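Local coordinates for beta2-microglobulin (Anolis carolinensis, PDB 7CPO), which serves as the light chain of the MHC class I molecule, pairing with the heavy chain and probably stabilising it for peptide presentation, at residues K3-Q8 / C80-I85; T22-A27 / E63-A68. All coordinates share one frame; numbering follows the deposited sequence.

In the fold
The chain folds as an immunoglobulin sandwich of two antiparallel sheets. From the N terminus it runs through 3-8, which enters an outer strand of one sheet, and turns back along the neighbouring strand that holds 22-27. It crosses to strand 36-41 of the second sheet, comes back to the first with strand 49-56, and then runs along 63-68, where interaction 2 closes a loop of 35 residues. It then crosses to strand 78-83 of the second sheet, and 80-85 meets 3-8 in interaction 1, closing a longer loop within which interaction 2 is nested. Interaction 2 joins neighbours within one sheet; interaction 1 bridges the two sheets. The Cys-25 to Cys-80 disulfide ties the contacts together.

Interaction 1 of 2, residues K3-Q8 / C80-I85; sequences KAPSVQ and CKVEHI
The imidazole of His-84 lies obliquely against Pro-5 and Lys-3: the ring methylene CD of Pro-5 comes within 3.5 Å of ND1, and the carbonyl O of Lys-3 within 3.2 Å of CE1. On one face of the imidazole sits CG2 of the following Ile-85, offset toward the rim. The rings of His-84 and Phe-30 are packed edge-to-face. This is the end of an immunoglobulin beta-sandwich, where the start of an outer strand of one sheet, with the residues before it, faces the last part of strand 78-83 of the other. The two backbones are too far apart to pair, with 8.2 Å between CA of Val-7 and CA of Val-82, so side chains fill the distance. With chi1 of His-84 at -173°, CG points opposite the backbone N and the ring is carried across to the chain at 3-5. Histidine suits this buried place because it is flat enough to pack on proline and has two nitrogens for polar partners: ND1 bonds to Thr-86 OG1 and NE2 to the carbonyl O of Pro-32. With a leucine here, the Pro-32 carbonyl and the Thr-86 hydroxyl would probably each lose a hydrogen-bond partner and Phe-30 its edge-to-face mate. Further into the sandwich the contact is purely apolar. The compact ring of Pro-5 puts CG 3.9 Å from CG1 of Val-82 as the two side chains pass in opposite directions. The branched Val-82 uses its other methyl for Val-7: its CG2 lies 3.9 Å from both CG1 and CG2 of that valine.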
ATOM      1  N   LYS B   3      12.558 -10.938  -1.260  1.00 39.94           N
ATOM      2  CA  LYS B   3      12.687  -9.861  -0.294  1.00 31.00           C
ATOM      3  C   LYS B   3      11.870 -10.193   0.942  1.00 33.98           C
ATOM      4  O   LYS B   3      10.736 -10.668   0.842  1.00 38.10           O
ATOM      5  CB  LYS B   3      12.247  -8.522  -0.898  1.00 33.69           C
ATOM      6  CG  LYS B   3      13.159  -8.049  -2.021  1.00 35.76           C
ATOM      7  CD  LYS B   3      12.454  -7.100  -2.977  1.00 31.74           C
ATOM      8  CE  LYS B   3      13.264  -6.855  -4.241  1.00 31.67           C
ATOM      9  NZ  LYS B   3      12.995  -5.502  -4.806  1.00 29.95           N
ATOM     10  N   ALA B   4      12.455  -9.958   2.092  1.00 35.10           N
ATOM     11  CA  ALA B   4      11.821 -10.325   3.340  1.00 33.25           C
ATOM     12  C   ALA B   4      10.859  -9.229   3.784  1.00 31.84           C
ATOM     13  O   ALA B   4      11.045  -8.059   3.451  1.00 34.50           O
ATOM     14  CB  ALA B   4      12.869 -10.564   4.421  1.00 30.39           C
ATOM     15  N   PRO B   5       9.815  -9.586   4.520  1.00 31.37           N
ATOM     16  CA  PRO B   5       8.867  -8.570   4.986  1.00 28.56           C
ATOM     17  C   PRO B   5       9.445  -7.668   6.070  1.00 32.72           C
ATOM     18  O   PRO B   5      10.129  -8.124   6.986  1.00 42.04           O
ATOM     19  CB  PRO B   5       7.694  -9.405   5.523  1.00 25.38           C
ATOM     20  CG  PRO B   5       8.232 -10.769   5.720  1.00 25.57           C
ATOM     21  CD  PRO B   5       9.267 -10.946   4.656  1.00 29.27           C
ATOM     22  N   SER B   6       9.162  -6.369   5.945  1.00 33.83           N
ATOM     23  CA  SER B   6       9.241  -5.430   7.059  1.00 27.60           C
ATOM     24  C   SER B   6       7.868  -5.373   7.717  1.00 32.48           C
ATOM     25  O   SER B   6       6.858  -5.138   7.038  1.00 30.94           O
ATOM     26  CB  SER B   6       9.639  -4.035   6.582  1.00 21.28           C
ATOM     27  OG  SER B   6      10.953  -4.046   6.058  1.00 52.33           O
ATOM     28  N   VAL B   7       7.826  -5.590   9.028  1.00 32.52           N
ATOM     29  CA  VAL B   7       6.584  -5.856   9.741  1.00 24.67           C
ATOM     30  C   VAL B   7       6.453  -4.880  10.904  1.00 26.21           C
ATOM     31  O   VAL B   7       7.449  -4.415  11.461  1.00 33.13           O
ATOM     32  CB  VAL B   7       6.544  -7.329  10.213  1.00 26.22           C
ATOM     33  CG1 VAL B   7       5.272  -7.651  11.040  1.00 30.42           C
ATOM     34  CG2 VAL B   7       6.650  -8.243   9.014  1.00 22.22           C
ATOM     35  N   GLN B   8       5.211  -4.550  11.254  1.00 24.78           N
ATOM     36  CA  GLN B   8       4.926  -3.618  12.333  1.00 23.68           C
ATOM     37  C   GLN B   8       3.574  -3.971  12.939  1.00 26.30           C
ATOM     38  O   GLN B   8       2.626  -4.278  12.214  1.00 28.16           O
ATOM     39  CB  GLN B   8       4.941  -2.179  11.817  1.00 26.20           C
ATOM     40  CG  GLN B   8       4.606  -1.116  12.821  1.00 28.26           C
ATOM     41  CD  GLN B   8       5.304   0.193  12.503  1.00 30.53           C
ATOM     42  OE1 GLN B   8       6.518   0.313  12.673  1.00 36.21           O
ATOM     43  NE2 GLN B   8       4.541   1.180  12.029  1.00 23.90           N
ATOM     44  N   CYS B  80       2.067 -11.057  16.500  1.00 29.00           N
ATOM     45  CA  CYS B  80       1.780 -11.325  15.105  1.00 36.21           C
ATOM     46  C   CYS B  80       2.801 -12.328  14.589  1.00 33.95           C
ATOM     47  O   CYS B  80       4.005 -12.134  14.756  1.00 34.38           O
ATOM     48  CB  CYS B  80       1.811 -10.024  14.282  1.00 35.77           C
ATOM     49  SG  CYS B  80       1.789 -10.302  12.498  1.00 60.44           S
ATOM     50  N   LYS B  81       2.322 -13.397  13.973  1.00 32.73           N
ATOM     51  CA  LYS B  81       3.178 -14.433  13.419  1.00 32.97           C
ATOM     52  C   LYS B  81       3.186 -14.299  11.901  1.00 39.04           C
ATOM     53  O   LYS B  81       2.144 -14.458  11.254  1.00 39.90           O
ATOM     54  CB  LYS B  81       2.686 -15.813  13.849  1.00 39.61           C
ATOM     55  CG  LYS B  81       3.532 -16.985  13.385  1.00 41.37           C
ATOM     56  CD  LYS B  81       2.823 -18.291  13.740  1.00 42.92           C
ATOM     57  CE  LYS B  81       3.279 -19.452  12.869  1.00 56.81           C
ATOM     58  NZ  LYS B  81       2.562 -20.721  13.225  1.00 45.39           N
ATOM     59  N   VAL B  82       4.360 -14.016  11.340  1.00 47.49           N
ATOM     60  CA  VAL B  82       4.548 -13.829   9.903  1.00 47.42           C
ATOM     61  C   VAL B  82       5.357 -15.002   9.359  1.00 42.45           C
ATOM     62  O   VAL B  82       6.459 -15.280   9.845  1.00 39.75           O
ATOM     63  CB  VAL B  82       5.267 -12.502   9.601  1.00 44.07           C
ATOM     64  CG1 VAL B  82       5.547 -12.372   8.098  1.00 39.23           C
ATOM     65  CG2 VAL B  82       4.463 -11.318  10.132  1.00 34.51           C
ATOM     66  N   GLU B  83       4.817 -15.674   8.345  1.00 39.46           N
ATOM     67  CA  GLU B  83       5.525 -16.724   7.621  1.00 49.46           C
ATOM     68  C   GLU B  83       5.712 -16.308   6.167  1.00 45.83           C
ATOM     69  O   GLU B  83       4.767 -15.817   5.534  1.00 43.45           O
ATOM     70  CB  GLU B  83       4.762 -18.043   7.690  1.00 39.83           C
ATOM     71  CG  GLU B  83       4.314 -18.402   9.074  1.00 51.73           C
ATOM     72  CD  GLU B  83       3.231 -19.442   9.050  1.00 55.23           C
ATOM     73  OE1 GLU B  83       2.071 -19.124   9.394  1.00 59.11           O
ATOM     74  OE2 GLU B  83       3.538 -20.577   8.652  1.00 61.35           O
ATOM     75  N   HIS B  84       6.918 -16.515   5.636  1.00 45.30           N
ATOM     76  CA  HIS B  84       7.241 -16.088   4.279  1.00 44.76           C
ATOM     77  C   HIS B  84       8.434 -16.880   3.767  1.00 41.19           C
ATOM     78  O   HIS B  84       9.276 -17.332   4.543  1.00 48.94           O
ATOM     79  CB  HIS B  84       7.543 -14.584   4.216  1.00 41.83           C
ATOM     80  CG  HIS B  84       7.724 -14.060   2.826  1.00 40.54           C
ATOM     81  ND1 HIS B  84       8.929 -13.576   2.364  1.00 44.14           N
ATOM     82  CD2 HIS B  84       6.855 -13.946   1.795  1.00 41.03           C
ATOM     83  CE1 HIS B  84       8.792 -13.183   1.111  1.00 33.03           C
ATOM     84  NE2 HIS B  84       7.542 -13.393   0.744  1.00 39.58           N
ATOM     85  N   ILE B  85       8.513 -16.995   2.436  1.00 43.08           N
ATOM     86  CA  ILE B  85       9.546 -17.797   1.776  1.00 43.90           C
ATOM     87  C   ILE B  85      10.952 -17.375   2.185  1.00 45.58           C
ATOM     88  O   ILE B  85      11.879 -18.194   2.165  1.00 52.71           O
ATOM     89  CB  ILE B  85       9.368 -17.707   0.248  1.00 51.36           C
ATOM     90  CG1 ILE B  85      10.305 -18.674  -0.471  1.00 55.67           C
ATOM     91  CG2 ILE B  85       9.603 -16.297  -0.221  1.00 52.70           C
ATOM     92  CD1 ILE B  85       9.650 -19.967  -0.824  1.00 48.32           C
TER

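Interaction 2 of 2, residues T22-A27 / E63-A68; sequences TFHCYA and ERLVYA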
ATOM      1  N   THR B  22      -8.379  -1.651  18.048  1.00 28.88           N
ATOM      2  CA  THR B  22      -8.108  -2.507  16.904  1.00 27.91           C
ATOM      3  C   THR B  22      -6.630  -2.830  16.887  1.00 26.51           C
ATOM      4  O   THR B  22      -5.791  -1.927  16.961  1.00 26.97           O
ATOM      5  CB  THR B  22      -8.519  -1.849  15.591  1.00 28.28           C
ATOM      6  OG1 THR B  22      -9.887  -1.457  15.679  1.00 26.45           O
ATOM      7  CG2 THR B  22      -8.333  -2.814  14.423  1.00 28.53           C
ATOM      8  N   PHE B  23      -6.325  -4.113  16.805  1.00 25.06           N
ATOM      9  CA  PHE B  23      -4.960  -4.600  16.733  1.00 27.68           C
ATOM     10  C   PHE B  23      -4.619  -4.832  15.270  1.00 26.85           C
ATOM     11  O   PHE B  23      -5.379  -5.496  14.563  1.00 28.78           O
ATOM     12  CB  PHE B  23      -4.834  -5.902  17.528  1.00 30.74           C
ATOM     13  CG  PHE B  23      -3.463  -6.509  17.503  1.00 31.97           C
ATOM     14  CD1 PHE B  23      -2.352  -5.771  17.895  1.00 25.92           C
ATOM     15  CD2 PHE B  23      -3.290  -7.827  17.115  1.00 22.81           C
ATOM     16  CE1 PHE B  23      -1.091  -6.339  17.884  1.00 29.86           C
ATOM     17  CE2 PHE B  23      -2.029  -8.403  17.099  1.00 30.10           C
ATOM     18  CZ  PHE B  23      -0.929  -7.656  17.487  1.00 31.74           C
ATOM     19  N   HIS B  24      -3.485  -4.297  14.821  1.00 24.85           N
ATOM     20  CA  HIS B  24      -3.054  -4.410  13.432  1.00 27.41           C
ATOM     21  C   HIS B  24      -1.706  -5.097  13.336  1.00 25.96           C
ATOM     22  O   HIS B  24      -0.829  -4.886  14.174  1.00 30.03           O
ATOM     23  CB  HIS B  24      -2.913  -3.045  12.747  1.00 23.79           C
ATOM     24  CG  HIS B  24      -4.109  -2.154  12.879  1.00 30.72           C
ATOM     25  ND1 HIS B  24      -4.402  -1.467  14.041  1.00 26.07           N
ATOM     26  CD2 HIS B  24      -5.058  -1.795  11.976  1.00 22.94           C
ATOM     27  CE1 HIS B  24      -5.492  -0.739  13.854  1.00 31.21           C
ATOM     28  NE2 HIS B  24      -5.910  -0.919  12.611  1.00 28.14           N
ATOM     29  N   CYS B  25      -1.530  -5.881  12.278  1.00 30.34           N
ATOM     30  CA  CYS B  25      -0.219  -6.349  11.856  1.00 24.13           C
ATOM     31  C   CYS B  25      -0.040  -6.026  10.374  1.00 27.01           C
ATOM     32  O   CYS B  25      -0.891  -6.370   9.546  1.00 26.96           O
ATOM     33  CB  CYS B  25      -0.047  -7.845  12.128  1.00 22.53           C
ATOM     34  SG  CYS B  25       1.577  -8.475  11.600  1.00 31.74           S
ATOM     35  N   TYR B  26       1.063  -5.361  10.043  1.00 28.22           N
ATOM     36  CA  TYR B  26       1.272  -4.801   8.714  1.00 22.84           C
ATOM     37  C   TYR B  26       2.631  -5.230   8.183  1.00 24.84           C
ATOM     38  O   TYR B  26       3.648  -5.078   8.866  1.00 31.01           O
ATOM     39  CB  TYR B  26       1.163  -3.279   8.749  1.00 22.84           C
ATOM     40  CG  TYR B  26       1.396  -2.621   7.420  1.00 31.31           C
ATOM     41  CD1 TYR B  26       0.509  -2.795   6.366  1.00 24.98           C
ATOM     42  CD2 TYR B  26       2.511  -1.818   7.214  1.00 30.14           C
ATOM     43  CE1 TYR B  26       0.729  -2.183   5.142  1.00 25.48           C
ATOM     44  CE2 TYR B  26       2.737  -1.213   6.000  1.00 24.83           C
ATOM     45  CZ  TYR B  26       1.845  -1.400   4.965  1.00 26.24           C
ATOM     46  OH  TYR B  26       2.071  -0.795   3.751  1.00 26.99           O
ATOM     47  N   ALA B  27       2.639  -5.778   6.978  1.00 20.15           N
ATOM     48  CA  ALA B  27       3.840  -6.262   6.326  1.00 23.01           C
ATOM     49  C   ALA B  27       3.987  -5.553   4.994  1.00 26.62           C
ATOM     50  O   ALA B  27       3.002  -5.326   4.290  1.00 30.88           O
ATOM     51  CB  ALA B  27       3.792  -7.771   6.096  1.00 21.63           C
ATOM     52  N   GLU B  63       2.280  -5.305  -0.087  1.00 30.90           N
ATOM     53  CA  GLU B  63       1.811  -4.838   1.214  1.00 30.73           C
ATOM     54  C   GLU B  63       0.552  -5.606   1.598  1.00 32.29           C
ATOM     55  O   GLU B  63      -0.255  -5.974   0.739  1.00 25.24           O
ATOM     56  CB  GLU B  63       1.473  -3.336   1.238  1.00 23.33           C
ATOM     57  CG  GLU B  63       2.317  -2.465   0.347  1.00 31.70           C
ATOM     58  CD  GLU B  63       1.717  -1.077   0.152  1.00 41.38           C
ATOM     59  OE1 GLU B  63       0.480  -0.977  -0.047  1.00 39.70           O
ATOM     60  OE2 GLU B  63       2.486  -0.088   0.209  1.00 37.19           O
ATOM     61  N   ARG B  64       0.375  -5.812   2.906  1.00 40.93           N
ATOM     62  CA  ARG B  64      -0.763  -6.558   3.428  1.00 26.14           C
ATOM     63  C   ARG B  64      -1.028  -6.131   4.863  1.00 32.92           C
ATOM     64  O   ARG B  64      -0.108  -6.112   5.691  1.00 28.60           O
ATOM     65  CB  ARG B  64      -0.509  -8.068   3.365  1.00 29.44           C
ATOM     66  CG  ARG B  64      -1.620  -8.919   3.983  1.00 40.79           C
ATOM     67  CD  ARG B  64      -2.784  -9.085   3.022  1.00 46.57           C
ATOM     68  NE  ARG B  64      -2.459 -10.021   1.951  1.00 53.54           N
ATOM     69  CZ  ARG B  64      -3.272 -10.311   0.944  1.00 57.04           C
ATOM     70  NH1 ARG B  64      -4.464  -9.736   0.867  1.00 58.83           N
ATOM     71  NH2 ARG B  64      -2.895 -11.185   0.020  1.00 58.41           N
ATOM     72  N   LEU B  65      -2.283  -5.811   5.157  1.00 31.10           N
ATOM     73  CA  LEU B  65      -2.714  -5.405   6.484  1.00 26.53           C
ATOM     74  C   LEU B  65      -3.681  -6.443   7.037  1.00 33.19           C
ATOM     75  O   LEU B  65      -4.548  -6.944   6.315  1.00 30.76           O
ATOM     76  CB  LEU B  65      -3.377  -4.029   6.450  1.00 20.83           C
ATOM     77  CG  LEU B  65      -3.923  -3.555   7.797  1.00 32.57           C
ATOM     78  CD1 LEU B  65      -2.794  -3.216   8.796  1.00 20.04           C
ATOM     79  CD2 LEU B  65      -4.835  -2.375   7.569  1.00 19.89           C
ATOM     80  N   VAL B  66      -3.511  -6.774   8.317  1.00 34.37           N
ATOM     81  CA  VAL B  66      -4.292  -7.794   9.007  1.00 22.75           C
ATOM     82  C   VAL B  66      -4.692  -7.221  10.352  1.00 26.20           C
ATOM     83  O   VAL B  66      -3.846  -6.677  11.071  1.00 30.80           O
ATOM     84  CB  VAL B  66      -3.492  -9.097   9.190  1.00 31.86           C
ATOM     85  CG1 VAL B  66      -4.354 -10.160   9.844  1.00 31.72           C
ATOM     86  CG2 VAL B  66      -2.963  -9.600   7.834  1.00 32.28           C
ATOM     87  N   TYR B  67      -5.971  -7.314  10.692  1.00 25.01           N
ATOM     88  CA  TYR B  67      -6.406  -6.647  11.909  1.00 24.85           C
ATOM     89  C   TYR B  67      -7.648  -7.322  12.477  1.00 30.52           C
ATOM     90  O   TYR B  67      -8.309  -8.130  11.817  1.00 28.76           O
ATOM     91  CB  TYR B  67      -6.649  -5.151  11.665  1.00 25.37           C
ATOM     92  CG  TYR B  67      -7.715  -4.858  10.638  1.00 26.26           C
ATOM     93  CD1 TYR B  67      -9.031  -4.630  11.018  1.00 30.96           C
ATOM     94  CD2 TYR B  67      -7.408  -4.804   9.289  1.00 34.06           C
ATOM     95  CE1 TYR B  67     -10.021  -4.371  10.076  1.00 33.77           C
ATOM     96  CE2 TYR B  67      -8.392  -4.538   8.334  1.00 32.88           C
ATOM     97  CZ  TYR B  67      -9.693  -4.322   8.735  1.00 43.10           C
ATOM     98  OH  TYR B  67     -10.664  -4.060   7.789  1.00 45.73           O
ATOM     99  N   ALA B  68      -7.949  -6.975  13.732  1.00 36.01           N
ATOM    100  CA  ALA B  68      -9.062  -7.551  14.472  1.00 27.72           C
ATOM    101  C   ALA B  68      -9.407  -6.635  15.629  1.00 23.48           C
ATOM    102  O   ALA B  68      -8.522  -6.023  16.227  1.00 32.51           O
ATOM    103  CB  ALA B  68      -8.741  -8.952  14.997  1.00 26.82           C
TER
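The carbonyl O of Val-66 receives the backbone N of Cys-25 at 2.7 Å in a nearly straight bond (N-H...O 171°), and CA of His-24 adds a C-H...O contact to the same oxygen. Returning the bond, Val-66 N reaches Cys-25 O at 2.9 Å. Similar reciprocal bonds join Phe-23 with Ala-68 and Ala-27 with Arg-64, making three hydrogen-bonded antiparallel pairs. Between them, the non-hydrogen-bonded pairs His-24 with Tyr-67 and Tyr-26 with Leu-65 present their side chains on one face. There CD2 of His-24 packs 3.7 Å from CB of Tyr-67, while Leu-65 CD1 nestles 4.0 Å from CB of both His-24 and Tyr-26. With CG of Tyr-26 opposite the backbone N (chi1 179°), its ring lies alongside Glu-63, OH 3.6 Å from CB of that residue; the hydroxyl hydrogen-bonds to Glu-28, and the Glu-63 carboxylate forms a salt bridge with Lys-57. His-24 NE2 hydrogen-bonds to the backbone N of Ser-239 of the MHC class I antigen chain, so the imidazole supplies a ring nitrogen to the heavy-chain backbone. Small or apolar Cys-25, Val-66 and Ala-68 instead suit the core, touching strand 36-41. One sheet face turned to the heavy chain and the other packed on the disulfide-linked core is the pattern of the beta2-microglobulin C1-set sandwich.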